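Local atomic coordinates of putative phosphohydrolase (Shewanella amazonensis, PDB entry 3M1T), a protein that is a putative phosphohydrolase with an HDOD domain and may act in signal transduction, its exact activity and substrate being unassigned. Residues P193-P205 against E209-K222. Sequence-based numbering, arbitrary orientation.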
ATOM      1  N   PRO A 193      14.124   2.992  -2.034  1.00 10.71           N
ATOM      2  CA  PRO A 193      13.826   3.804  -3.193  1.00  9.08           C
ATOM      3  C   PRO A 193      12.907   3.146  -4.236  1.00  8.41           C
ATOM      4  O   PRO A 193      12.060   3.824  -4.802  1.00  9.25           O
ATOM      5  CB  PRO A 193      15.185   4.067  -3.806  1.00 11.04           C
ATOM      6  CG  PRO A 193      16.157   3.964  -2.693  1.00 14.11           C
ATOM      7  CD  PRO A 193      15.560   2.991  -1.716  1.00 10.49           C
ATOM      8  N   HIS A 194      12.992   1.836  -4.403  1.00  9.86           N
ATOM      9  CA  HIS A 194      12.056   1.167  -5.286  1.00 11.00           C
ATOM     10  C   HIS A 194      10.597   1.371  -4.874  1.00  9.45           C
ATOM     11  O   HIS A 194       9.723   1.631  -5.697  1.00  9.62           O
ATOM     12  CB  HIS A 194      12.316  -0.369  -5.349  1.00 13.30           C
ATOM     13  CG  HIS A 194      13.553  -0.741  -6.049  1.00 17.37           C
ATOM     14  ND1 HIS A 194      13.921  -0.194  -7.259  1.00 21.46           N
ATOM     15  CD2 HIS A 194      14.524  -1.631  -5.718  1.00 22.01           C
ATOM     16  CE1 HIS A 194      15.100  -0.697  -7.612  1.00 23.21           C
ATOM     17  NE2 HIS A 194      15.472  -1.583  -6.701  1.00 23.51           N
ATOM     18  N   LEU A 195      10.344   1.193  -3.583  1.00  9.72           N
ATOM     19  CA  LEU A 195       9.021   1.384  -3.037  1.00  9.67           C
ATOM     20  C   LEU A 195       8.561   2.809  -3.257  1.00  9.31           C
ATOM     21  O   LEU A 195       7.418   3.095  -3.647  1.00  9.56           O
ATOM     22  CB  LEU A 195       8.981   0.971  -1.563  1.00  9.01           C
ATOM     23  CG  LEU A 195       9.025  -0.543  -1.346  1.00 11.29           C
ATOM     24  CD1 LEU A 195       9.178  -0.855   0.136  1.00 11.71           C
ATOM     25  CD2 LEU A 195       7.752  -1.224  -1.833  1.00 11.26           C
ATOM     26  N   VAL A 196       9.419   3.769  -2.877  1.00  8.60           N
ATOM     27  CA  VAL A 196       9.116   5.198  -3.015  1.00  8.01           C
ATOM     28  C   VAL A 196       8.713   5.537  -4.469  1.00  8.60           C
ATOM     29  O   VAL A 196       7.684   6.189  -4.679  1.00  9.69           O
ATOM     30  CB  VAL A 196      10.312   6.064  -2.541  1.00  8.26           C
ATOM     31  CG1 VAL A 196      10.054   7.572  -2.855  1.00 11.09           C
ATOM     32  CG2 VAL A 196      10.552   5.768  -1.038  1.00  8.15           C
ATOM     33  N   LYS A 197       9.493   5.063  -5.418  1.00  9.52           N
ATOM     34  CA  LYS A 197       9.230   5.384  -6.842  1.00  8.97           C
ATOM     35  C   LYS A 197       7.928   4.712  -7.300  1.00  9.21           C
ATOM     36  O   LYS A 197       7.157   5.325  -8.072  1.00  9.09           O
ATOM     37  CB  LYS A 197      10.381   4.952  -7.671  1.00  9.54           C
ATOM     38  CG  LYS A 197      10.185   5.311  -9.158  1.00 10.91           C
ATOM     39  CD  LYS A 197      11.322   4.714  -9.982  1.00 12.47           C
ATOM     40  CE  LYS A 197      11.241   5.169 -11.432  1.00 13.78           C
ATOM     41  NZ  LYS A 197      12.343   4.540 -12.189  1.00 13.59           N
ATOM     42  N   GLY A 198       7.639   3.529  -6.774  1.00 10.52           N
ATOM     43  CA  GLY A 198       6.344   2.842  -7.115  1.00 10.68           C
ATOM     44  C   GLY A 198       5.172   3.677  -6.689  1.00 10.15           C
ATOM     45  O   GLY A 198       4.266   3.945  -7.477  1.00 10.04           O
ATOM     46  N   ILE A 199       5.205   4.153  -5.439  1.00  8.88           N
ATOM     47  CA  ILE A 199       4.165   5.011  -4.903  1.00  9.81           C
ATOM     48  C   ILE A 199       4.037   6.296  -5.735  1.00 10.47           C
ATOM     49  O   ILE A 199       2.937   6.716  -6.095  1.00  9.66           O
ATOM     50  CB  ILE A 199       4.414   5.344  -3.396  1.00  9.59           C
ATOM     51  CG1 ILE A 199       4.467   4.038  -2.606  1.00 10.18           C
ATOM     52  CG2 ILE A 199       3.325   6.289  -2.879  1.00  9.88           C
ATOM     53  CD1 ILE A 199       5.140   4.237  -1.217  1.00  9.64           C
ATOM     54  N   GLN A 200       5.169   6.946  -6.000  1.00 10.53           N
ATOM     55  CA  GLN A 200       5.228   8.212  -6.701  1.00  9.70           C
ATOM     56  C   GLN A 200       4.528   8.169  -8.072  1.00 10.76           C
ATOM     57  O   GLN A 200       3.792   9.088  -8.404  1.00 10.87           O
ATOM     58  CB  GLN A 200       6.687   8.620  -6.878  1.00  9.83           C
ATOM     59  CG  GLN A 200       6.853   9.893  -7.634  1.00 11.33           C
ATOM     60  CD  GLN A 200       8.277  10.182  -8.048  1.00 10.83           C
ATOM     61  OE1 GLN A 200       9.224   9.360  -7.855  1.00 13.12           O
ATOM     62  NE2 GLN A 200       8.458  11.355  -8.636  1.00 11.91           N
ATOM     63  N   PHE A 201       4.747   7.075  -8.809  1.00 10.48           N
ATOM     64  CA  PHE A 201       4.262   7.020 -10.193  1.00 11.23           C
ATOM     65  C   PHE A 201       2.994   6.214 -10.357  1.00 11.55           C
ATOM     66  O   PHE A 201       2.586   5.948 -11.484  1.00 11.81           O
ATOM     67  CB  PHE A 201       5.358   6.499 -11.122  1.00 10.66           C
ATOM     68  CG  PHE A 201       6.357   7.547 -11.512  1.00 12.79           C
ATOM     69  CD1 PHE A 201       6.087   8.412 -12.563  1.00 14.67           C
ATOM     70  CD2 PHE A 201       7.530   7.675 -10.805  1.00 13.05           C
ATOM     71  CE1 PHE A 201       6.975   9.406 -12.892  1.00 16.32           C
ATOM     72  CE2 PHE A 201       8.440   8.680 -11.118  1.00 12.71           C
ATOM     73  CZ  PHE A 201       8.151   9.523 -12.180  1.00 14.68           C
ATOM     74  N   GLN A 202       2.310   5.865  -9.257  1.00  9.83           N
ATOM     75  CA  GLN A 202       1.133   5.002  -9.344  1.00 10.02           C
ATOM     76  C   GLN A 202       0.035   5.476 -10.343  1.00 11.31           C
ATOM     77  O   GLN A 202      -0.763   4.653 -10.774  1.00 13.00           O
ATOM     78  CB  GLN A 202       0.532   4.807  -7.969  1.00  9.40           C
ATOM     79  CG  GLN A 202      -0.070   6.079  -7.360  1.00  9.27           C
ATOM     80  CD  GLN A 202      -0.548   5.839  -5.962  1.00  8.61           C
ATOM     81  OE1 GLN A 202      -1.694   5.459  -5.710  1.00 10.65           O
ATOM     82  NE2 GLN A 202       0.402   5.977  -4.986  1.00 10.85           N
ATOM     83  N   ASN A 203      -0.098   6.782 -10.512  1.00 11.78           N
ATOM     84  CA  ASN A 203      -1.160   7.350 -11.397  1.00 12.96           C
ATOM     85  C   ASN A 203      -0.698   7.638 -12.807  1.00 13.66           C
ATOM     86  O   ASN A 203      -1.570   7.926 -13.673  1.00 15.35           O
ATOM     87  CB  ASN A 203      -1.700   8.613 -10.762  1.00 13.56           C
ATOM     88  CG  ASN A 203      -2.379   8.339  -9.444  1.00 15.17           C
ATOM     89  OD1 ASN A 203      -3.082   7.337  -9.302  1.00 18.41           O
ATOM     90  ND2 ASN A 203      -2.128   9.194  -8.458  1.00 18.37           N
ATOM     91  N   HIS A 204       0.604   7.481 -13.048  0.50 13.16           N
ATOM     92  CA  HIS A 204       1.245   7.731 -14.334  0.50 13.07           C
ATOM     93  C   HIS A 204       2.410   6.845 -14.583  0.50 12.82           C
ATOM     94  O   HIS A 204       3.512   7.308 -14.847  0.50 13.50           O
ATOM     95  CB  HIS A 204       1.701   9.165 -14.412  0.50 13.55           C
ATOM     96  CG  HIS A 204       0.558  10.119 -14.457  0.50 15.56           C
ATOM     97  ND1 HIS A 204      -0.247  10.238 -15.567  0.50 16.02           N
ATOM     98  CD2 HIS A 204       0.043  10.946 -13.520  0.50 19.57           C
ATOM     99  CE1 HIS A 204      -1.195  11.126 -15.321  0.50 20.24           C
ATOM    100  NE2 HIS A 204      -1.040  11.569 -14.086  0.50 21.25           N
ATOM    101  N   PRO A 205       2.180   5.544 -14.557  1.00 12.63           N
ATOM    102  CA  PRO A 205       3.349   4.662 -14.658  1.00 12.16           C
ATOM    103  C   PRO A 205       4.151   4.771 -15.942  1.00 12.29           C
ATOM    104  O   PRO A 205       5.379   4.643 -15.926  1.00 12.27           O
ATOM    105  CB  PRO A 205       2.756   3.268 -14.478  1.00 12.67           C
ATOM    106  CG  PRO A 205       1.341   3.431 -14.871  1.00 13.25           C
ATOM    107  CD  PRO A 205       0.936   4.778 -14.386  1.00 13.07           C
ATOM    108  N   GLU A 209      10.838   7.270 -16.041  1.00 13.71           N
ATOM    109  CA  GLU A 209      12.012   6.948 -16.835  1.00 14.45           C
ATOM    110  C   GLU A 209      13.191   6.704 -15.935  1.00 14.74           C
ATOM    111  O   GLU A 209      13.631   7.633 -15.228  1.00 16.34           O
ATOM    112  CB  GLU A 209      12.368   8.102 -17.780  1.00 15.00           C
ATOM    113  CG  GLU A 209      13.553   7.818 -18.631  1.00 17.76           C
ATOM    114  CD  GLU A 209      13.342   6.572 -19.508  1.00 17.95           C
ATOM    115  OE1 GLU A 209      12.255   6.500 -20.144  1.00 24.58           O
ATOM    116  OE2 GLU A 209      14.205   5.690 -19.521  1.00 22.09           O
ATOM    117  N   PRO A 210      13.708   5.475 -15.868  1.00 13.40           N
ATOM    118  CA  PRO A 210      13.138   4.261 -16.486  1.00 13.25           C
ATOM    119  C   PRO A 210      11.825   3.867 -15.841  1.00 12.57           C
ATOM    120  O   PRO A 210      11.453   4.368 -14.774  1.00 11.27           O
ATOM    121  CB  PRO A 210      14.194   3.207 -16.172  1.00 13.78           C
ATOM    122  CG  PRO A 210      14.874   3.681 -14.964  1.00 15.67           C
ATOM    123  CD  PRO A 210      14.857   5.143 -15.002  1.00 13.25           C
ATOM    124  N   TYR A 211      11.123   2.952 -16.518  1.00 12.13           N
ATOM    125  CA  TYR A 211       9.867   2.459 -16.001  1.00 11.32           C
ATOM    126  C   TYR A 211       9.981   1.780 -14.668  1.00 10.82           C
ATOM    127  O   TYR A 211      10.933   1.040 -14.406  1.00 12.44           O
ATOM    128  CB  TYR A 211       9.340   1.438 -17.017  1.00 11.10           C
ATOM    129  CG  TYR A 211       7.925   0.967 -16.732  1.00 11.09           C
ATOM    130  CD1 TYR A 211       6.824   1.776 -17.029  1.00 12.41           C
ATOM    131  CD2 TYR A 211       7.690  -0.300 -16.221  1.00 13.60           C
ATOM    132  CE1 TYR A 211       5.493   1.309 -16.778  1.00 15.06           C
ATOM    133  CE2 TYR A 211       6.403  -0.738 -16.003  1.00 13.84           C
ATOM    134  CZ  TYR A 211       5.334   0.063 -16.242  1.00 13.33           C
ATOM    135  OH  TYR A 211       4.066  -0.443 -15.990  1.00 14.18           O
ATOM    136  N   SER A 212       9.006   2.041 -13.803  1.00 11.12           N
ATOM    137  CA  SER A 212       8.877   1.365 -12.501  1.00 11.13           C
ATOM    138  C   SER A 212       7.807   0.276 -12.605  1.00 11.43           C
ATOM    139  O   SER A 212       6.607   0.574 -12.744  1.00 11.02           O
ATOM    140  CB  SER A 212       8.432   2.352 -11.431  1.00 11.07           C
ATOM    141  OG  SER A 212       8.020   1.695 -10.213  1.00 11.17           O
ATOM    142  N   LYS A 213       8.249  -0.971 -12.486  1.00 12.15           N
ATOM    143  CA  LYS A 213       7.264  -2.074 -12.441  1.00 10.86           C
ATOM    144  C   LYS A 213       6.290  -1.956 -11.269  1.00 11.23           C
ATOM    145  O   LYS A 213       5.104  -2.231 -11.409  1.00 10.51           O
ATOM    146  CB  LYS A 213       7.940  -3.418 -12.456  1.00 13.10           C
ATOM    147  CG  LYS A 213       8.649  -3.722 -13.775  1.00 15.90           C
ATOM    148  CD  LYS A 213       9.484  -5.014 -13.684  1.00 20.18           C
ATOM    149  CE  LYS A 213      10.133  -5.312 -15.069  1.00 25.33           C
ATOM    150  NZ  LYS A 213      11.155  -6.389 -14.870  1.00 27.56           N
ATOM    151  N   LEU A 214       6.794  -1.531 -10.107  1.00 10.19           N
ATOM    152  CA  LEU A 214       5.906  -1.359  -8.977  1.00  9.82           C
ATOM    153  C   LEU A 214       4.808  -0.332  -9.222  1.00  8.90           C
ATOM    154  O   LEU A 214       3.670  -0.565  -8.837  1.00 10.30           O
ATOM    155  CB  LEU A 214       6.691  -1.015  -7.701  1.00 10.52           C
ATOM    156  CG  LEU A 214       7.435  -2.177  -7.096  1.00 10.60           C
ATOM    157  CD1 LEU A 214       8.370  -1.583  -6.007  1.00 11.28           C
ATOM    158  CD2 LEU A 214       6.456  -3.200  -6.366  1.00 10.69           C
ATOM    159  N   ALA A 215       5.123   0.783  -9.868  1.00  9.14           N
ATOM    160  CA  ALA A 215       4.122   1.775 -10.195  1.00  8.88           C
ATOM    161  C   ALA A 215       3.103   1.186 -11.172  1.00  8.23           C
ATOM    162  O   ALA A 215       1.936   1.446 -11.001  1.00  9.37           O
ATOM    163  CB  ALA A 215       4.743   3.048 -10.789  1.00  8.77           C
ATOM    164  N   GLY A 216       3.583   0.404 -12.111  1.00  9.73           N
ATOM    165  CA  GLY A 216       2.678  -0.254 -13.084  1.00  9.85           C
ATOM    166  C   GLY A 216       1.757  -1.217 -12.371  1.00  9.95           C
ATOM    167  O   GLY A 216       0.543  -1.288 -12.661  1.00 10.03           O
HETATM  168  N   MSE A 217       2.329  -1.999 -11.458  1.00  9.67           N
HETATM  169  CA  MSE A 217       1.509  -2.932 -10.636  1.00 10.41           C
HETATM  170  C   MSE A 217       0.465  -2.179  -9.848  1.00 11.17           C
HETATM  171  O   MSE A 217      -0.719  -2.609  -9.756  1.00 10.67           O
HETATM  172  CB  MSE A 217       2.378  -3.760  -9.665  1.00 10.78           C
HETATM  173  CG  MSE A 217       3.214  -4.844 -10.345  1.00 10.39           C
HETATM  174 SE   MSE A 217       4.254  -5.817  -9.108  0.75  9.09          SE
HETATM  175  CE  MSE A 217       6.036  -5.206  -9.562  1.00 11.56           C
ATOM    176  N   LEU A 218       0.863  -1.081  -9.169  1.00 10.75           N
ATOM    177  CA  LEU A 218      -0.092  -0.295  -8.422  1.00 10.47           C
ATOM    178  C   LEU A 218      -1.209   0.208  -9.326  1.00 10.79           C
ATOM    179  O   LEU A 218      -2.413   0.111  -8.992  1.00 11.09           O
ATOM    180  CB  LEU A 218       0.515   0.892  -7.673  1.00 11.16           C
ATOM    181  CG  LEU A 218       1.265   0.609  -6.409  1.00 12.25           C
ATOM    182  CD1 LEU A 218       1.863   1.967  -5.963  1.00 11.90           C
ATOM    183  CD2 LEU A 218       0.343  -0.041  -5.344  1.00 13.26           C
ATOM    184  N   ALA A 219      -0.831   0.739 -10.474  1.00 10.04           N
ATOM    185  CA  ALA A 219      -1.853   1.298 -11.390  1.00 10.56           C
ATOM    186  C   ALA A 219      -2.893   0.230 -11.767  1.00 10.09           C
ATOM    187  O   ALA A 219      -4.119   0.478 -11.724  1.00 11.34           O
ATOM    188  CB  ALA A 219      -1.193   1.874 -12.611  1.00  9.13           C
HETATM  189  N   MSE A 220      -2.393  -0.943 -12.117  1.00 10.41           N
HETATM  190  CA  MSE A 220      -3.226  -2.068 -12.518  1.00  9.76           C
HETATM  191  C   MSE A 220      -4.101  -2.562 -11.365  1.00  9.68           C
HETATM  192  O   MSE A 220      -5.330  -2.686 -11.474  1.00  9.81           O
HETATM  193  CB  MSE A 220      -2.367  -3.173 -13.095  1.00  9.16           C
HETATM  194  CG  MSE A 220      -3.153  -4.437 -13.408  1.00 10.92           C
HETATM  195 SE   MSE A 220      -2.258  -5.409 -14.819  0.75  8.90          SE
HETATM  196  CE  MSE A 220      -3.733  -6.648 -15.265  1.00  9.27           C
ATOM    197  N   ALA A 221      -3.467  -2.763 -10.203  1.00  9.17           N
ATOM    198  CA  ALA A 221      -4.127  -3.301  -9.009  1.00 10.13           C
ATOM    199  C   ALA A 221      -5.215  -2.333  -8.522  1.00 10.16           C
ATOM    200  O   ALA A 221      -6.312  -2.749  -8.122  1.00  9.82           O
ATOM    201  CB  ALA A 221      -3.078  -3.583  -7.914  1.00  9.33           C
ATOM    202  N   LYS A 222      -4.926  -1.025  -8.556  1.00 10.96           N
ATOM    203  CA  LYS A 222      -5.916  -0.031  -8.148  1.00 10.76           C
ATOM    204  C   LYS A 222      -7.179  -0.041  -9.003  1.00 11.95           C
ATOM    205  O   LYS A 222      -8.273   0.100  -8.488  1.00 10.71           O
ATOM    206  CB  LYS A 222      -5.321   1.372  -8.159  1.00 11.84           C
ATOM    207  CG  LYS A 222      -4.319   1.618  -7.059  1.00 12.53           C
ATOM    208  CD  LYS A 222      -3.650   2.956  -7.235  1.00 11.06           C
ATOM    209  CE  LYS A 222      -4.587   4.140  -6.997  1.00 14.39           C
ATOM    210  NZ  LYS A 222      -3.957   5.436  -7.393  1.00 15.40           N
TER
HETATM  211  O   HOH W   1       9.994   1.225  -8.458  1.00 10.92           O
HETATM  212  O   HOH W   2      12.452   1.632 -11.997  1.00 20.74           O
HETATM  213  O   HOH W   3      -3.552   8.562  -6.018  1.00 31.24           O
HETATM  214  O   HOH W   4       6.431   3.203 -13.874  1.00 10.47           O
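Gly198 lies against Ala215 with their CA atoms 3.9 Å apart, where helix 193-200 and the start of helix 213-222 cross at -42°, their axes closing to 7.3 Å. A side chain on Gly198 would run into Leu214 CB; its bare CA instead lets Leu214 and Ala215 settle on the backbone, and Ala215 CA makes a CA-H...O contact with Gly198 O. Ala215 CB also meets Phe201 CB at 3.5 Å, while Leu218 CD1 reaches both Gly198 O and Gln202 CB. Farther along, Pro205 lays CB over Gly216 CA and CG on Ala219 CB.

Polar side chains fasten both ends. Lys197, CG anti to the backbone N (chi1 -178°) and fully extended, runs past Ser212 CB so that NZ donates to Pro210 O at 2.7 Å, from above the carbonyl plane. Ser212 OG caps helix 213-222 by accepting from Ala215 N, and water 1 links this hydroxyl to His194 O. At the other end Lys222 crosses Gln202 at about a right angle, NZ meeting an in-plane lone pair of OE1 at 2.8 Å. The same amide donates through NE2 to Ile199 O, almost straight at 166°, and to His138 O, which fixes its rotation. A leucine at Gln202 would probably leave Lys222 NZ without this acceptor and Ile199 O without its side-chain donor.

Within this all-helical HDOD fold, Leu195 and Ile199 face helix 128-137, Val196 packs on helix 178-188, and Leu218 joins the pair to helix 103-124.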